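Side-chain contacts in SusD/RagB family nutrient-binding outer membrane lipoprotein (Bacteroides vulgatus, PDB 4F7A), which probably binds glycans, perhaps mucin O-glycans, at the outer membrane as a SusD-like nutrient-binding lipoprotein: residues S84-T89 and G133-S138; A265-V270 and S280-P285; N272-P277 and A402-T407; F473-A478 and G494-G499. One frame throughout, in Å; residues are numbered along the deposited sequence.

In the fold
The four contacts form two pairs on a largely helical, TPR-like chain. Interactions 1 and 4 lie together, their centres about 12 Å apart. Asn87 couples them through two probable hydrogen bonds, Asn87 OD1 to Ser474 OG (2.6 Å) and Asn87 ND2 to Asp476 OD2 (2.9 Å). A glycerol, probably from the crystallisation liquor, lies about 4 Å from the Trp86 side chain, and Asp477 hydrogen-bonds to glycerol; such molecules often mark pockets, but this does not identify a glycan site. Interactions 2 and 3, centres about 11 Å apart, share helix 265-273, and Val270 CG2 packs 3.4 Å from Ile404 CD1. Interactions 1 and 2, on opposite sides of the chain's centre, are about 32 Å apart between centres.

Interaction 1. Residues S84-T89 and G133-S138; sequences SAWNYT and GPIVYS
Trp86 and Ile135 mark the closest approach of the two backbones, yet their CA atoms stay 9.0 Å apart, so one large side chain has to span the space between the first turns of helix 84-104 and the loop that follows helix 111-132. That loop starts at Gly133, whose positive phi (99°) would press a CB against the preceding carbonyl O. With CG anti to the backbone N (chi1 -177°), the Trp86 indole reaches out and leads with its six-membered ring. Trp86 CZ3 lies 3.8 Å from Pro134 O, which meets the ring edge in plane and is buried without a hydrogen-bond partner. Trp86 CZ3 also packs 4.1 Å from Ile135 CG2, while Trp86 CH2 comes within 4.2 Å of Val136 N. At the indole's polar end, NE1 is hydrogen-bonded to Asp477. A leucine here would lose the bond to Asp477 and would probably leave a gap beside Ile135 and Val136. One turn on, Thr89 OG1 donates to Ala85 O (2.8 Å), from the face opposite Thr89 N. Around the contact, Pro134 packs on Leu488 and Leu492 of helix 482-492, and Thr89 on Met125 and Ile128 of helix 111-132.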
loop_
_atom_site.group_PDB
_atom_site.type_symbol
_atom_site.label_atom_id
_atom_site.label_comp_id
_atom_site.label_asym_id
_atom_site.label_seq_id
_atom_site.Cartn_x
_atom_site.Cartn_y
_atom_site.Cartn_z
ATOM N N SER A 84 -13.996 -3.564 -6.302
ATOM C CA SER A 84 -13.250 -4.790 -6.523
ATOM C C SER A 84 -12.407 -5.277 -5.350
ATOM O O SER A 84 -12.393 -6.474 -5.064
ATOM C CB SER A 84 -12.397 -4.677 -7.785
ATOM O OG SER A 84 -13.233 -4.798 -8.919
ATOM N N ALA A 85 -11.709 -4.375 -4.668
ATOM C CA ALA A 85 -10.876 -4.780 -3.533
ATOM C C ALA A 85 -11.764 -5.484 -2.484
ATOM O O ALA A 85 -11.454 -6.589 -2.014
ATOM C CB ALA A 85 -10.153 -3.578 -2.944
ATOM N N TRP A 86 -12.897 -4.860 -2.172
ATOM C CA TRP A 86 -13.894 -5.460 -1.274
ATOM C C TRP A 86 -14.369 -6.836 -1.787
ATOM O O TRP A 86 -14.252 -7.852 -1.085
ATOM C CB TRP A 86 -15.115 -4.520 -1.103
ATOM C CG TRP A 86 -16.131 -5.058 -0.138
ATOM C CD1 TRP A 86 -17.019 -6.068 -0.368
ATOM C CD2 TRP A 86 -16.372 -4.609 1.206
ATOM N NE1 TRP A 86 -17.783 -6.287 0.756
ATOM C CE2 TRP A 86 -17.401 -5.409 1.737
ATOM C CE3 TRP A 86 -15.811 -3.610 2.012
ATOM C CZ2 TRP A 86 -17.889 -5.248 3.041
ATOM C CZ3 TRP A 86 -16.285 -3.470 3.342
ATOM C CH2 TRP A 86 -17.310 -4.276 3.827
ATOM N N ASN A 87 -14.860 -6.866 -3.020
ATOM C CA ASN A 87 -15.548 -8.047 -3.542
ATOM C C ASN A 87 -14.623 -9.278 -3.604
ATOM O O ASN A 87 -14.969 -10.376 -3.134
ATOM C CB ASN A 87 -16.120 -7.772 -4.934
ATOM C CG ASN A 87 -17.259 -6.751 -4.934
ATOM O OD1 ASN A 87 -17.837 -6.438 -3.887
ATOM N ND2 ASN A 87 -17.590 -6.228 -6.130
ATOM N N TYR A 88 -13.440 -9.084 -4.174
ATOM C CA TYR A 88 -12.503 -10.184 -4.343
ATOM C C TYR A 88 -11.980 -10.685 -3.010
ATOM O O TYR A 88 -11.821 -11.887 -2.812
ATOM C CB TYR A 88 -11.370 -9.787 -5.300
ATOM C CG TYR A 88 -11.851 -9.576 -6.732
ATOM C CD1 TYR A 88 -12.743 -10.461 -7.329
ATOM C CD2 TYR A 88 -11.417 -8.484 -7.490
ATOM C CE1 TYR A 88 -13.202 -10.261 -8.640
ATOM C CE2 TYR A 88 -11.846 -8.292 -8.812
ATOM C CZ TYR A 88 -12.745 -9.176 -9.373
ATOM O OH TYR A 88 -13.196 -8.991 -10.669
ATOM N N THR A 89 -11.709 -9.775 -2.092
ATOM C CA THR A 89 -11.174 -10.146 -0.813
ATOM C C THR A 89 -12.220 -10.917 0.010
ATOM O O THR A 89 -11.917 -11.976 0.548
ATOM C CB THR A 89 -10.647 -8.933 -0.031
ATOM O OG1 THR A 89 -9.615 -8.283 -0.786
ATOM C CG2 THR A 89 -10.071 -9.386 1.291
ATOM N N GLY A 133 -12.895 2.351 4.808
ATOM C CA GLY A 133 -13.268 2.707 6.161
ATOM C C GLY A 133 -13.803 1.532 6.950
ATOM O O GLY A 133 -13.098 0.557 7.194
ATOM N N PRO A 134 -15.073 1.603 7.349
ATOM C CA PRO A 134 -15.663 0.477 8.048
ATOM C C PRO A 134 -15.574 -0.829 7.241
ATOM O O PRO A 134 -15.704 -0.835 6.008
ATOM C CB PRO A 134 -17.120 0.907 8.243
ATOM C CG PRO A 134 -17.057 2.436 8.273
ATOM C CD PRO A 134 -15.936 2.802 7.350
ATOM N N ILE A 135 -15.349 -1.930 7.939
ATOM C CA ILE A 135 -15.321 -3.237 7.280
ATOM C C ILE A 135 -15.958 -4.277 8.177
ATOM O O ILE A 135 -16.278 -4.007 9.339
ATOM C CB ILE A 135 -13.876 -3.674 6.931
ATOM C CG1 ILE A 135 -13.006 -3.850 8.188
ATOM C CG2 ILE A 135 -13.207 -2.658 5.925
ATOM C CD1 ILE A 135 -11.637 -4.619 7.928
ATOM N N VAL A 136 -16.135 -5.478 7.640
ATOM C CA VAL A 136 -16.480 -6.630 8.444
ATOM C C VAL A 136 -15.177 -7.341 8.824
ATOM O O VAL A 136 -14.420 -7.793 7.936
ATOM C CB VAL A 136 -17.435 -7.599 7.697
ATOM C CG1 VAL A 136 -17.698 -8.835 8.548
ATOM C CG2 VAL A 136 -18.757 -6.910 7.360
ATOM N N TYR A 137 -14.898 -7.433 10.128
ATOM C CA TYR A 137 -13.657 -8.051 10.590
ATOM C C TYR A 137 -13.830 -8.768 11.909
ATOM O O TYR A 137 -13.949 -10.011 11.930
ATOM C CB TYR A 137 -12.519 -7.021 10.640
ATOM C CG TYR A 137 -11.173 -7.632 10.900
ATOM C CD1 TYR A 137 -10.467 -8.246 9.875
ATOM C CD2 TYR A 137 -10.606 -7.612 12.166
ATOM C CE1 TYR A 137 -9.241 -8.871 10.117
ATOM C CE2 TYR A 137 -9.362 -8.206 12.410
ATOM C CZ TYR A 137 -8.688 -8.829 11.374
ATOM O OH TYR A 137 -7.467 -9.410 11.581
ATOM N N SER A 138 -13.889 -8.025 13.018
ATOM C CA SER A 138 -13.902 -8.686 14.342
ATOM C C SER A 138 -15.144 -9.545 14.528
ATOM O O SER A 138 -15.130 -10.520 15.294
ATOM C CB SER A 138 -13.769 -7.663 15.486
ATOM O OG SER A 138 -14.983 -6.969 15.681
#

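Interaction 2. Residues A265-V270 and S280-P285; sequences ATIASV and SIYYNP
Two torsions bring Ile267 and Tyr283 together. In Ile267, CG1 lies anti to the backbone N (chi1 -163°), which extends CD1 away from the helix and places CG2 between the backbone N and the carbonyl carbon. In Tyr283, CG is anti to the carbonyl carbon (chi1 -60°), and the ring points back at the isoleucine. The setting is a pair of short consecutive helices joined by a loop, in the SusD-like fold: helix 265-273 is followed by helix 279-282, and Tyr283 is the first residue to leave helical geometry after the second. The chain thus folds back on itself, so residues only some fifteen positions apart share a buried, largely apolar contact with no hydrogen bond across it.

A beta-branched isoleucine suits the place because both of its arms reach Tyr283 and CD1 alone goes on to Tyr282. Ile267 CG2 packs 3.9 Å from Tyr283 CE2, and Ile267 CD1 lies almost as near, 4.0 Å from Tyr283 CE2; the two side chains cross at a slant. At the edge of the neighbouring ring, near its plane, Ile267 CD1 lies 4.3 Å from Tyr282 CD2. Two successive tyrosines therefore border one aliphatic side chain. Their hydroxyls have partners beyond it: Tyr282 OH is hydrogen-bonded to Ile429 O and Tyr283 OH to Trp432 NE1. Trp432 also stacks on the Tyr282 ring and touches Ile267, while Trp428 of helix 416-431 packs on the isoleucine too. Nearest of all across the contact is the phenolic oxygen, with Tyr283 OH 3.6 Å from Ile267 CG2.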
loop_
_atom_site.group_PDB
_atom_site.type_symbol
_atom_site.label_atom_id
_atom_site.label_comp_id
_atom_site.label_asym_id
_atom_site.label_seq_id
_atom_site.Cartn_x
_atom_site.Cartn_y
_atom_site.Cartn_z
ATOM N N ALA A 265 2.477 11.598 -13.508
ATOM C CA ALA A 265 3.106 12.934 -13.490
ATOM C C ALA A 265 3.836 13.306 -12.187
ATOM O O ALA A 265 4.897 13.938 -12.235
ATOM C CB ALA A 265 2.065 14.037 -13.838
ATOM N N THR A 266 3.309 12.924 -11.032
ATOM C CA THR A 266 3.945 13.305 -9.771
ATOM C C THR A 266 5.257 12.577 -9.573
ATOM O O THR A 266 6.213 13.193 -9.189
ATOM C CB THR A 266 3.045 13.117 -8.504
ATOM O OG1 THR A 266 1.775 13.779 -8.694
ATOM C CG2 THR A 266 3.722 13.728 -7.289
ATOM N N ILE A 267 5.303 11.279 -9.862
ATOM C CA ILE A 267 6.542 10.526 -9.704
ATOM C C ILE A 267 7.576 10.972 -10.758
ATOM O O ILE A 267 8.768 11.034 -10.446
ATOM C CB ILE A 267 6.293 8.995 -9.616
ATOM C CG1 ILE A 267 7.537 8.293 -9.030
ATOM C CG2 ILE A 267 5.893 8.372 -10.976
ATOM C CD1 ILE A 267 7.250 6.853 -8.497
ATOM N N ALA A 268 7.143 11.405 -11.950
ATOM C CA ALA A 268 8.083 12.006 -12.927
ATOM C C ALA A 268 8.651 13.335 -12.393
ATOM O O ALA A 268 9.841 13.567 -12.468
ATOM C CB ALA A 268 7.428 12.228 -14.268
ATOM N N SER A 269 7.797 14.170 -11.812
ATOM C CA SER A 269 8.244 15.421 -11.197
ATOM C C SER A 269 9.310 15.197 -10.117
ATOM O O SER A 269 10.352 15.852 -10.124
ATOM C CB SER A 269 7.061 16.184 -10.597
ATOM O OG SER A 269 7.524 17.279 -9.842
ATOM N N VAL A 270 9.022 14.266 -9.203
ATOM C CA VAL A 270 9.899 13.972 -8.097
ATOM C C VAL A 270 11.215 13.331 -8.556
ATOM O O VAL A 270 12.290 13.795 -8.207
ATOM C CB VAL A 270 9.168 13.095 -7.019
ATOM C CG1 VAL A 270 10.138 12.581 -5.996
ATOM C CG2 VAL A 270 8.032 13.895 -6.374
ATOM N N SER A 280 15.445 5.212 -13.665
ATOM C CA SER A 280 15.578 4.322 -14.835
ATOM C C SER A 280 15.376 2.860 -14.434
ATOM O O SER A 280 15.222 1.991 -15.280
ATOM C CB SER A 280 16.944 4.470 -15.520
ATOM O OG SER A 280 18.013 3.983 -14.728
ATOM N N ILE A 281 15.384 2.603 -13.127
ATOM C CA ILE A 281 15.064 1.279 -12.582
ATOM C C ILE A 281 13.554 1.060 -12.550
ATOM O O ILE A 281 13.041 0.007 -12.958
ATOM C CB ILE A 281 15.654 1.087 -11.176
ATOM C CG1 ILE A 281 17.182 1.229 -11.211
ATOM C CG2 ILE A 281 15.257 -0.315 -10.610
ATOM C CD1 ILE A 281 17.843 1.288 -9.760
ATOM N N TYR A 282 12.841 2.090 -12.124
ATOM C CA TYR A 282 11.389 2.048 -12.083
ATOM C C TYR A 282 10.715 2.162 -13.465
ATOM O O TYR A 282 9.741 1.460 -13.728
ATOM C CB TYR A 282 10.868 3.180 -11.211
ATOM C CG TYR A 282 11.099 3.093 -9.698
ATOM C CD1 TYR A 282 12.032 2.230 -9.129
ATOM C CD2 TYR A 282 10.437 3.975 -8.844
ATOM C CE1 TYR A 282 12.232 2.178 -7.754
ATOM C CE2 TYR A 282 10.657 3.952 -7.479
ATOM C CZ TYR A 282 11.537 3.033 -6.930
ATOM O OH TYR A 282 11.749 2.997 -5.571
ATOM N N TYR A 283 11.197 3.082 -14.290
ATOM C CA TYR A 283 10.554 3.428 -15.555
ATOM C C TYR A 283 11.568 3.509 -16.696
ATOM O O TYR A 283 12.786 3.459 -16.486
ATOM C CB TYR A 283 9.809 4.759 -15.434
ATOM C CG TYR A 283 8.713 4.751 -14.372
ATOM C CD1 TYR A 283 7.442 4.272 -14.655
ATOM C CD2 TYR A 283 8.960 5.224 -13.097
ATOM C CE1 TYR A 283 6.446 4.242 -13.665
ATOM C CE2 TYR A 283 7.958 5.235 -12.115
ATOM C CZ TYR A 283 6.717 4.749 -12.402
ATOM O OH TYR A 283 5.739 4.769 -11.422
ATOM N N ASN A 284 11.039 3.636 -17.904
ATOM C CA ASN A 284 11.834 3.830 -19.117
ATOM C C ASN A 284 11.588 5.245 -19.641
ATOM O O ASN A 284 10.515 5.812 -19.402
ATOM C CB ASN A 284 11.407 2.843 -20.205
ATOM C CG ASN A 284 11.795 1.390 -19.899
ATOM O OD1 ASN A 284 12.649 1.127 -19.057
ATOM N ND2 ASN A 284 11.148 0.442 -20.592
ATOM N N PRO A 285 12.554 5.808 -20.387
ATOM C CA PRO A 285 12.292 7.087 -21.019
ATOM C C PRO A 285 11.102 7.033 -21.960
ATOM O O PRO A 285 10.784 5.979 -22.514
ATOM C CB PRO A 285 13.574 7.366 -21.814
ATOM C CG PRO A 285 14.639 6.522 -21.155
ATOM C CD PRO A 285 13.921 5.312 -20.649
#

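Interaction 3. Residues N272-P277 and A402-T407; sequences NGYEDP and ALITTT
A buried tyrosine-to-backbone hydrogen bond joins Tyr274, just past the C-terminal end of helix 265-273, to Thr406 in the long loop between helices 356-371 and 416-431. Tyr274 OH donates to Thr406 O over 2.7 Å, approaching from well above the carbonyl plane (44° out of it) and not along a lone pair. Thr406 O meanwhile lies in the plane of the phenol ring, at its edge, 3.2 Å from Tyr274 CE1. With CG anti to the carbonyl carbon (chi1 -72°), the ring swings across to the loop. Tyr274 OH also packs 3.8 Å from Thr406 CG2. A water donates to Tyr274 OH (3.0 Å) and, weakly, to Thr407 O, so the phenol oxygen both gives and receives a bond. A phenylalanine in its place would probably leave Thr406 O without this donor and the water without one acceptor. Just beyond Tyr274 the helix closes in a Schellman motif, with positive phi at Glu275. Around this helix end, Pro386 and Pro408 touch the Tyr274 ring, and Gln426 of helix 416-431 packs on it; from the same helix Glu418 and Lys422 bond to Thr406 OG1.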
loop_
_atom_site.group_PDB
_atom_site.type_symbol
_atom_site.label_atom_id
_atom_site.label_comp_id
_atom_site.label_asym_id
_atom_site.label_seq_id
_atom_site.Cartn_x
_atom_site.Cartn_y
_atom_site.Cartn_z
ATOM N N ASN A 272 12.640 13.073 -11.546
ATOM C CA ASN A 272 13.451 13.938 -12.418
ATOM C C ASN A 272 14.124 15.051 -11.612
ATOM O O ASN A 272 15.316 15.294 -11.758
ATOM C CB ASN A 272 12.624 14.603 -13.525
ATOM C CG ASN A 272 12.345 13.668 -14.692
ATOM O OD1 ASN A 272 13.261 13.033 -15.202
ATOM N ND2 ASN A 272 11.087 13.638 -15.161
ATOM N N GLY A 273 13.365 15.753 -10.792
ATOM C CA GLY A 273 13.936 16.893 -10.060
ATOM C C GLY A 273 15.000 16.499 -9.041
ATOM O O GLY A 273 15.975 17.217 -8.844
ATOM N N TYR A 274 14.814 15.352 -8.405
ATOM C CA TYR A 274 15.802 14.816 -7.464
ATOM C C TYR A 274 16.995 14.132 -8.155
ATOM O O TYR A 274 17.923 13.678 -7.490
ATOM C CB TYR A 274 15.125 13.824 -6.521
ATOM C CG TYR A 274 14.195 14.386 -5.461
ATOM C CD1 TYR A 274 14.123 15.750 -5.189
ATOM C CD2 TYR A 274 13.405 13.535 -4.696
ATOM C CE1 TYR A 274 13.279 16.237 -4.210
ATOM C CE2 TYR A 274 12.561 14.006 -3.720
ATOM C CZ TYR A 274 12.522 15.373 -3.461
ATOM O OH TYR A 274 11.725 15.862 -2.471
ATOM N N GLU A 275 16.953 14.034 -9.491
ATOM C CA GLU A 275 17.964 13.316 -10.277
ATOM C C GLU A 275 18.176 11.953 -9.661
ATOM O O GLU A 275 19.296 11.525 -9.397
ATOM C CB GLU A 275 19.272 14.135 -10.383
ATOM C CG GLU A 275 19.034 15.461 -11.116
ATOM C CD GLU A 275 20.319 16.205 -11.497
ATOM O OE1 GLU A 275 21.203 16.369 -10.641
ATOM O OE2 GLU A 275 20.418 16.654 -12.648
ATOM N N ASP A 276 17.060 11.279 -9.421
ATOM C CA ASP A 276 17.041 10.091 -8.583
ATOM C C ASP A 276 17.521 8.899 -9.404
ATOM O O ASP A 276 16.965 8.613 -10.464
ATOM C CB ASP A 276 15.627 9.878 -8.054
ATOM C CG ASP A 276 15.558 8.925 -6.913
ATOM O OD1 ASP A 276 16.064 7.777 -7.047
ATOM O OD2 ASP A 276 14.958 9.314 -5.876
ATOM N N PRO A 277 18.536 8.174 -8.899
ATOM C CA PRO A 277 19.036 7.032 -9.674
ATOM C C PRO A 277 18.061 5.874 -9.772
ATOM O O PRO A 277 18.310 4.934 -10.542
ATOM C CB PRO A 277 20.284 6.592 -8.918
ATOM C CG PRO A 277 20.112 7.080 -7.571
ATOM C CD PRO A 277 19.241 8.324 -7.621
ATOM N N ALA A 402 5.180 22.436 -10.188
ATOM C CA ALA A 402 5.495 21.420 -9.158
ATOM C C ALA A 402 4.982 21.873 -7.812
ATOM O O ALA A 402 5.267 22.996 -7.349
ATOM C CB ALA A 402 7.001 21.139 -9.064
ATOM N N LEU A 403 4.205 21.016 -7.180
ATOM C CA LEU A 403 3.720 21.316 -5.838
ATOM C C LEU A 403 4.748 21.008 -4.750
ATOM O O LEU A 403 4.714 21.604 -3.677
ATOM C CB LEU A 403 2.458 20.534 -5.547
ATOM C CG LEU A 403 1.251 20.753 -6.450
ATOM C CD1 LEU A 403 0.075 19.977 -5.850
ATOM C CD2 LEU A 403 0.910 22.255 -6.613
ATOM N N ILE A 404 5.646 20.063 -5.022
ATOM C CA ILE A 404 6.660 19.643 -4.044
ATOM C C ILE A 404 7.911 20.492 -4.243
ATOM O O ILE A 404 8.454 20.537 -5.344
ATOM C CB ILE A 404 6.996 18.152 -4.195
ATOM C CG1 ILE A 404 5.718 17.284 -4.118
ATOM C CG2 ILE A 404 7.992 17.754 -3.114
ATOM C CD1 ILE A 404 5.820 15.816 -4.692
ATOM N N THR A 405 8.330 21.190 -3.190
ATOM C CA THR A 405 9.517 22.011 -3.227
ATOM C C THR A 405 10.644 21.511 -2.292
ATOM O O THR A 405 11.759 22.024 -2.339
ATOM C CB THR A 405 9.181 23.467 -2.879
ATOM O OG1 THR A 405 8.604 23.510 -1.561
ATOM C CG2 THR A 405 8.196 24.043 -3.934
ATOM N N THR A 406 10.382 20.489 -1.489
ATOM C CA THR A 406 11.390 20.029 -0.538
ATOM C C THR A 406 12.446 19.182 -1.242
ATOM O O THR A 406 12.138 18.471 -2.176
ATOM C CB THR A 406 10.741 19.305 0.671
ATOM O OG1 THR A 406 11.690 19.251 1.729
ATOM C CG2 THR A 406 10.245 17.902 0.307
ATOM N N THR A 407 13.685 19.262 -0.769
ATOM C CA THR A 407 14.835 18.539 -1.354
ATOM C C THR A 407 15.017 17.185 -0.662
ATOM O O THR A 407 14.362 16.912 0.366
ATOM C CB THR A 407 16.119 19.338 -1.144
ATOM O OG1 THR A 407 16.386 19.428 0.259
ATOM C CG2 THR A 407 16.009 20.781 -1.731
HETATM O O HOH W 1 12.611 14.158 -0.220
#

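Interaction 4. Residues F473-A478 and G494-G499; sequences FSQDDA and GADNGG
Phe473 and Asp496 meet at a slant, with the phenyl ring and the carboxylate turned 40° from one another, just ahead of an N-capped helix. Helix 475-480 starts after Ser474, the N-cap residue, whose OG accepts from Asp477 N (3.1 Å) in a nearly straight bond (171°). Asp496 belongs to the loop after helix 482-492 and is the centre of an inverse gamma turn. Its CG lies anti to the backbone N (chi1 178°), which carries the carboxylate out to the other segment. There Asp496 OD1 takes the N-H of Phe473 N at 3.0 Å on its syn lone pair, the side of the other oxygen. Asp496 OD1 also sits 3.3 Å from Phe473 CD2. Aspartate suits the spot because each oxygen has its own work. OD1 also forms a salt bridge with Arg470, which in turn makes a cation-pi contact with the Phe473 ring. OD2 is hydrogen-bonded to Tyr485 OH of helix 482-492, a helix that also packs against the phenyl group through Leu488. The next residue, Asn497, closes an Asx turn onto Gly499 N. A water completes the join between the segments, donating to Phe473 O (2.7 Å) and accepting from Gln475 NE2 (2.8 Å). Its other hydrogen goes to the carboxylate, with the water oxygen 2.6 Å from Asp496 OD2.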
loop_
_atom_site.group_PDB
_atom_site.type_symbol
_atom_site.label_atom_id
_atom_site.label_comp_id
_atom_site.label_asym_id
_atom_site.label_seq_id
_atom_site.Cartn_x
_atom_site.Cartn_y
_atom_site.Cartn_z
ATOM N N PHE A 473 -18.281 2.269 -0.610
ATOM C CA PHE A 473 -18.573 0.881 -0.317
ATOM C C PHE A 473 -19.030 0.102 -1.565
ATOM O O PHE A 473 -19.535 0.670 -2.543
ATOM C CB PHE A 473 -19.647 0.762 0.775
ATOM C CG PHE A 473 -19.255 1.334 2.096
ATOM C CD1 PHE A 473 -18.180 0.809 2.791
ATOM C CD2 PHE A 473 -20.012 2.344 2.687
ATOM C CE1 PHE A 473 -17.834 1.301 4.013
ATOM C CE2 PHE A 473 -19.668 2.856 3.911
ATOM C CZ PHE A 473 -18.552 2.322 4.582
ATOM N N SER A 474 -18.818 -1.201 -1.535
ATOM C CA SER A 474 -19.223 -2.060 -2.649
ATOM C C SER A 474 -20.732 -2.066 -2.813
ATOM O O SER A 474 -21.438 -2.559 -1.918
ATOM C CB SER A 474 -18.774 -3.491 -2.414
ATOM O OG SER A 474 -19.345 -4.337 -3.405
ATOM N N GLN A 475 -21.223 -1.590 -3.971
ATOM C CA GLN A 475 -22.643 -1.713 -4.275
ATOM C C GLN A 475 -23.051 -3.150 -4.574
ATOM O O GLN A 475 -24.219 -3.484 -4.425
ATOM C CB GLN A 475 -23.083 -0.772 -5.395
ATOM C CG GLN A 475 -23.225 0.677 -4.912
ATOM C CD GLN A 475 -24.271 0.827 -3.810
ATOM O OE1 GLN A 475 -25.429 0.402 -3.958
ATOM N NE2 GLN A 475 -23.876 1.443 -2.707
ATOM N N ASP A 476 -22.108 -4.011 -4.965
ATOM C CA ASP A 476 -22.433 -5.436 -5.137
ATOM C C ASP A 476 -22.780 -6.051 -3.788
ATOM O O ASP A 476 -23.769 -6.777 -3.665
ATOM C CB ASP A 476 -21.269 -6.183 -5.813
ATOM C CG ASP A 476 -20.879 -5.532 -7.123
ATOM O OD1 ASP A 476 -21.659 -5.673 -8.074
ATOM O OD2 ASP A 476 -19.856 -4.798 -7.175
ATOM N N ASP A 477 -21.996 -5.723 -2.764
ATOM C CA ASP A 477 -22.334 -6.146 -1.408
ATOM C C ASP A 477 -23.627 -5.461 -0.899
ATOM O O ASP A 477 -24.470 -6.110 -0.285
ATOM C CB ASP A 477 -21.158 -5.893 -0.456
ATOM C CG ASP A 477 -21.235 -6.740 0.808
ATOM O OD1 ASP A 477 -22.087 -6.424 1.653
ATOM O OD2 ASP A 477 -20.422 -7.688 0.967
ATOM N N ALA A 478 -23.792 -4.167 -1.166
ATOM C CA ALA A 478 -25.016 -3.462 -0.764
ATOM C C ALA A 478 -26.286 -4.101 -1.351
ATOM O O ALA A 478 -27.312 -4.163 -0.681
ATOM C CB ALA A 478 -24.939 -2.000 -1.114
ATOM N N GLY A 494 -20.326 9.662 7.776
ATOM C CA GLY A 494 -20.395 10.652 6.705
ATOM C C GLY A 494 -20.984 10.024 5.457
ATOM O O GLY A 494 -21.265 8.817 5.437
ATOM N N ALA A 495 -21.152 10.819 4.412
ATOM C CA ALA A 495 -21.697 10.317 3.143
ATOM C C ALA A 495 -20.814 9.219 2.536
ATOM O O ALA A 495 -19.583 9.318 2.586
ATOM C CB ALA A 495 -21.890 11.474 2.138
ATOM N N ASP A 496 -21.439 8.178 1.964
ATOM C CA ASP A 496 -20.705 7.124 1.280
ATOM C C ASP A 496 -20.277 7.577 -0.126
ATOM O O ASP A 496 -20.883 7.220 -1.130
ATOM C CB ASP A 496 -21.531 5.846 1.179
ATOM C CG ASP A 496 -20.797 4.753 0.433
ATOM O OD1 ASP A 496 -19.549 4.758 0.486
ATOM O OD2 ASP A 496 -21.456 3.910 -0.200
ATOM N N ASN A 497 -19.254 8.414 -0.169
ATOM C CA ASN A 497 -18.662 8.857 -1.422
ATOM C C ASN A 497 -17.167 9.068 -1.199
ATOM O O ASN A 497 -16.657 8.836 -0.102
ATOM C CB ASN A 497 -19.393 10.091 -1.968
ATOM C CG ASN A 497 -19.270 11.317 -1.077
ATOM O OD1 ASN A 497 -18.226 11.564 -0.491
ATOM N ND2 ASN A 497 -20.346 12.128 -1.018
ATOM N N GLY A 498 -16.470 9.510 -2.235
ATOM C CA GLY A 498 -15.041 9.600 -2.186
ATOM C C GLY A 498 -14.497 10.781 -1.397
ATOM O O GLY A 498 -13.281 10.885 -1.245
ATOM N N GLY A 499 -15.371 11.682 -0.920
ATOM C CA GLY A 499 -14.924 12.875 -0.201
ATOM C C GLY A 499 -14.946 12.764 1.322
ATOM O O GLY A 499 -14.513 13.688 2.027
HETATM O O HOH W 2 -21.332 2.634 -2.499
#